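Local coordinates for protein aminotransferase (Neisseria meningitidis Z2491, PDB 3JTX) that probably catalyses the pyridoxal-phosphate-dependent transfer of an amino group between an amino acid and a 2-oxo acid, at residues 326-331 with 374-379. Numbering follows the deposited sequence.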
loop_
_atom_site.group_PDB
_atom_site.type_symbol
_atom_site.label_atom_id
_atom_site.label_comp_id
_atom_site.label_asym_id
_atom_site.label_seq_id
_atom_site.Cartn_x
_atom_site.Cartn_y
_atom_site.Cartn_z
ATOM N N SER A 326 8.171 -25.332 3.045
ATOM C CA SER A 326 6.876 -24.892 2.487
ATOM C C SER A 326 5.793 -25.950 2.700
ATOM O O SER A 326 6.083 -27.048 3.177
ATOM C CB SER A 326 6.942 -24.508 1.007
ATOM O OG SER A 326 6.634 -25.612 0.160
ATOM N N PHE A 327 4.551 -25.567 2.389
ATOM C CA PHE A 327 3.408 -26.478 2.451
ATOM C C PHE A 327 2.978 -27.037 1.092
ATOM O O PHE A 327 1.853 -27.543 0.949
ATOM C CB PHE A 327 2.223 -25.885 3.271
ATOM C CG PHE A 327 1.722 -24.522 2.830
ATOM C CD1 PHE A 327 1.273 -24.286 1.536
ATOM C CD2 PHE A 327 1.608 -23.490 3.763
ATOM C CE1 PHE A 327 0.759 -23.049 1.176
ATOM C CE2 PHE A 327 1.109 -22.247 3.403
ATOM C CZ PHE A 327 0.678 -22.027 2.106
ATOM N N TYR A 328 3.879 -27.010 0.113
ATOM C CA TYR A 328 3.595 -27.563 -1.215
ATOM C C TYR A 328 4.278 -28.894 -1.442
ATOM O O TYR A 328 5.388 -29.132 -0.933
ATOM C CB TYR A 328 4.044 -26.600 -2.315
ATOM C CG TYR A 328 3.390 -25.262 -2.205
ATOM C CD1 TYR A 328 2.026 -25.100 -2.479
ATOM C CD2 TYR A 328 4.120 -24.154 -1.824
ATOM C CE1 TYR A 328 1.418 -23.847 -2.371
ATOM C CE2 TYR A 328 3.527 -22.902 -1.711
ATOM C CZ TYR A 328 2.188 -22.747 -1.990
ATOM O OH TYR A 328 1.620 -21.489 -1.834
ATOM N N ILE A 329 3.592 -29.766 -2.181
ATOM C CA ILE A 329 4.204 -30.914 -2.819
ATOM C C ILE A 329 4.199 -30.597 -4.334
ATOM O O ILE A 329 3.147 -30.328 -4.921
ATOM C CB ILE A 329 3.418 -32.203 -2.560
ATOM C CG1 ILE A 329 3.408 -32.543 -1.060
ATOM C CG2 ILE A 329 4.022 -33.355 -3.341
ATOM C CD1 ILE A 329 2.609 -33.790 -0.736
ATOM N N TRP A 330 5.383 -30.594 -4.939
ATOM C CA TRP A 330 5.545 -30.390 -6.384
ATOM C C TRP A 330 5.621 -31.784 -6.990
ATOM O O TRP A 330 6.701 -32.372 -7.121
ATOM C CB TRP A 330 6.809 -29.535 -6.605
ATOM C CG TRP A 330 7.179 -29.044 -7.992
ATOM C CD1 TRP A 330 8.421 -29.168 -8.592
ATOM C CD2 TRP A 330 6.384 -28.267 -8.894
ATOM N NE1 TRP A 330 8.427 -28.541 -9.807
ATOM C CE2 TRP A 330 7.188 -27.991 -10.027
ATOM C CE3 TRP A 330 5.066 -27.792 -8.867
ATOM C CZ2 TRP A 330 6.710 -27.268 -11.129
ATOM C CZ3 TRP A 330 4.585 -27.083 -9.974
ATOM C CH2 TRP A 330 5.409 -26.810 -11.074
ATOM N N LEU A 331 4.461 -32.323 -7.349
ATOM C CA LEU A 331 4.335 -33.728 -7.693
ATOM C C LEU A 331 4.625 -34.007 -9.174
ATOM O O LEU A 331 3.958 -33.474 -10.071
ATOM C CB LEU A 331 2.933 -34.231 -7.327
ATOM C CG LEU A 331 2.717 -35.733 -7.546
ATOM C CD1 LEU A 331 3.575 -36.540 -6.554
ATOM C CD2 LEU A 331 1.241 -36.119 -7.436
ATOM N N ARG A 374 1.212 -28.626 -8.660
ATOM C CA ARG A 374 1.360 -28.135 -7.310
ATOM C C ARG A 374 0.165 -28.576 -6.452
ATOM O O ARG A 374 -0.988 -28.362 -6.808
ATOM C CB ARG A 374 1.521 -26.612 -7.273
ATOM C CG ARG A 374 2.022 -26.121 -5.934
ATOM C CD ARG A 374 1.956 -24.645 -5.823
ATOM N NE ARG A 374 0.603 -24.130 -5.822
ATOM C CZ ARG A 374 0.296 -22.834 -5.845
ATOM N NH1 ARG A 374 1.253 -21.917 -5.852
ATOM N NH2 ARG A 374 -0.971 -22.445 -5.834
ATOM N N ILE A 375 0.470 -29.204 -5.317
ATOM C CA ILE A 375 -0.517 -29.586 -4.306
ATOM C C ILE A 375 -0.169 -28.845 -3.019
ATOM O O ILE A 375 0.974 -28.925 -2.560
ATOM C CB ILE A 375 -0.448 -31.122 -4.032
ATOM C CG1 ILE A 375 -0.816 -31.912 -5.280
ATOM C CG2 ILE A 375 -1.362 -31.526 -2.910
ATOM C CD1 ILE A 375 -0.402 -33.412 -5.233
ATOM N N ALA A 376 -1.130 -28.105 -2.463
ATOM C CA ALA A 376 -0.963 -27.389 -1.197
ATOM C C ALA A 376 -1.639 -28.184 -0.094
ATOM O O ALA A 376 -2.808 -28.520 -0.222
ATOM C CB ALA A 376 -1.579 -25.964 -1.290
ATOM N N LEU A 377 -0.913 -28.479 0.982
ATOM C CA LEU A 377 -1.473 -29.198 2.125
ATOM C C LEU A 377 -1.975 -28.208 3.186
ATOM O O LEU A 377 -1.468 -28.150 4.314
ATOM C CB LEU A 377 -0.435 -30.168 2.707
ATOM C CG LEU A 377 0.062 -31.291 1.767
ATOM C CD1 LEU A 377 0.934 -32.294 2.525
ATOM C CD2 LEU A 377 -1.074 -32.013 1.055
ATOM N N VAL A 378 -3.002 -27.449 2.821
ATOM C CA VAL A 378 -3.565 -26.419 3.704
ATOM C C VAL A 378 -4.871 -26.844 4.384
ATOM O O VAL A 378 -5.174 -26.376 5.478
ATOM C CB VAL A 378 -3.732 -25.067 2.963
ATOM C CG1 VAL A 378 -2.346 -24.522 2.566
ATOM C CG2 VAL A 378 -4.624 -25.189 1.737
ATOM N N ALA A 379 -5.630 -27.727 3.736
ATOM C CA ALA A 379 -6.804 -28.344 4.340
ATOM C C ALA A 379 -6.382 -29.222 5.522
ATOM O O ALA A 379 -5.186 -29.476 5.720
ATOM C CB ALA A 379 -7.540 -29.162 3.302
#
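In the small three-stranded antiparallel sheet of this class I/II aminotransferase, separate from the large seven-stranded mixed sheet, the outer strand 328-332 pairs with the middle strand 372-376, joining Tyr328, Ile329 and Trp330 to Ala376, Ile375 and Arg374. Ile329 and Ile375 form the hydrogen-bonded pair: Ile329 N gives its proton to Ile375 O (2.8 Å), and Ile375 N returns one to Ile329 O (2.9 Å). Just past the strands, Leu377 N meets Phe327 O almost straight on (2.9 Å), extending the ladder into the loops.

Side chains alternate between two faces. Tyr328, Trp330, Ala376 and Arg374 share the first. Arg374 starts extended, then bends at chi3 (66°), which brings its chain against Tyr328, CD lying 3.4 Å from Tyr328 CD1; the ring and guanidinium planes are only 17° apart. A flat aromatic suits this place because its CE1 side can cover part of one guanidinium face, while NH1 bonds to Asn179 OD1 and NH2 to His36 O. Tyr328 OH is itself hydrogen-bonded to Tyr210 OH. Ala376, with only a methyl group, lets the ring come close, its CB 3.8 Å from Tyr328 CE1, and Trp330 CE3 and CZ3 lie against the backbone N and CB of Arg374. On the other face lie the beta-branched Ile329 and Ile375; Ile329 CD1 meets Leu377 CD1, Ile375 CD1 meets Leu331 CD2, and Ile329 also reaches helix 294-314. At the loop end, Val378 CG1 makes a CH-pi contact over the centre of the Phe327 ring, 3.8 Å from its centroid.

Outside the two segments, Arg374 NH2 forms a salt bridge to the sulfonate of a bound MES, probably from the crystallisation liquor. Arg374 is thus probably the substrate-carboxylate arginine of fold-type I aminotransferases.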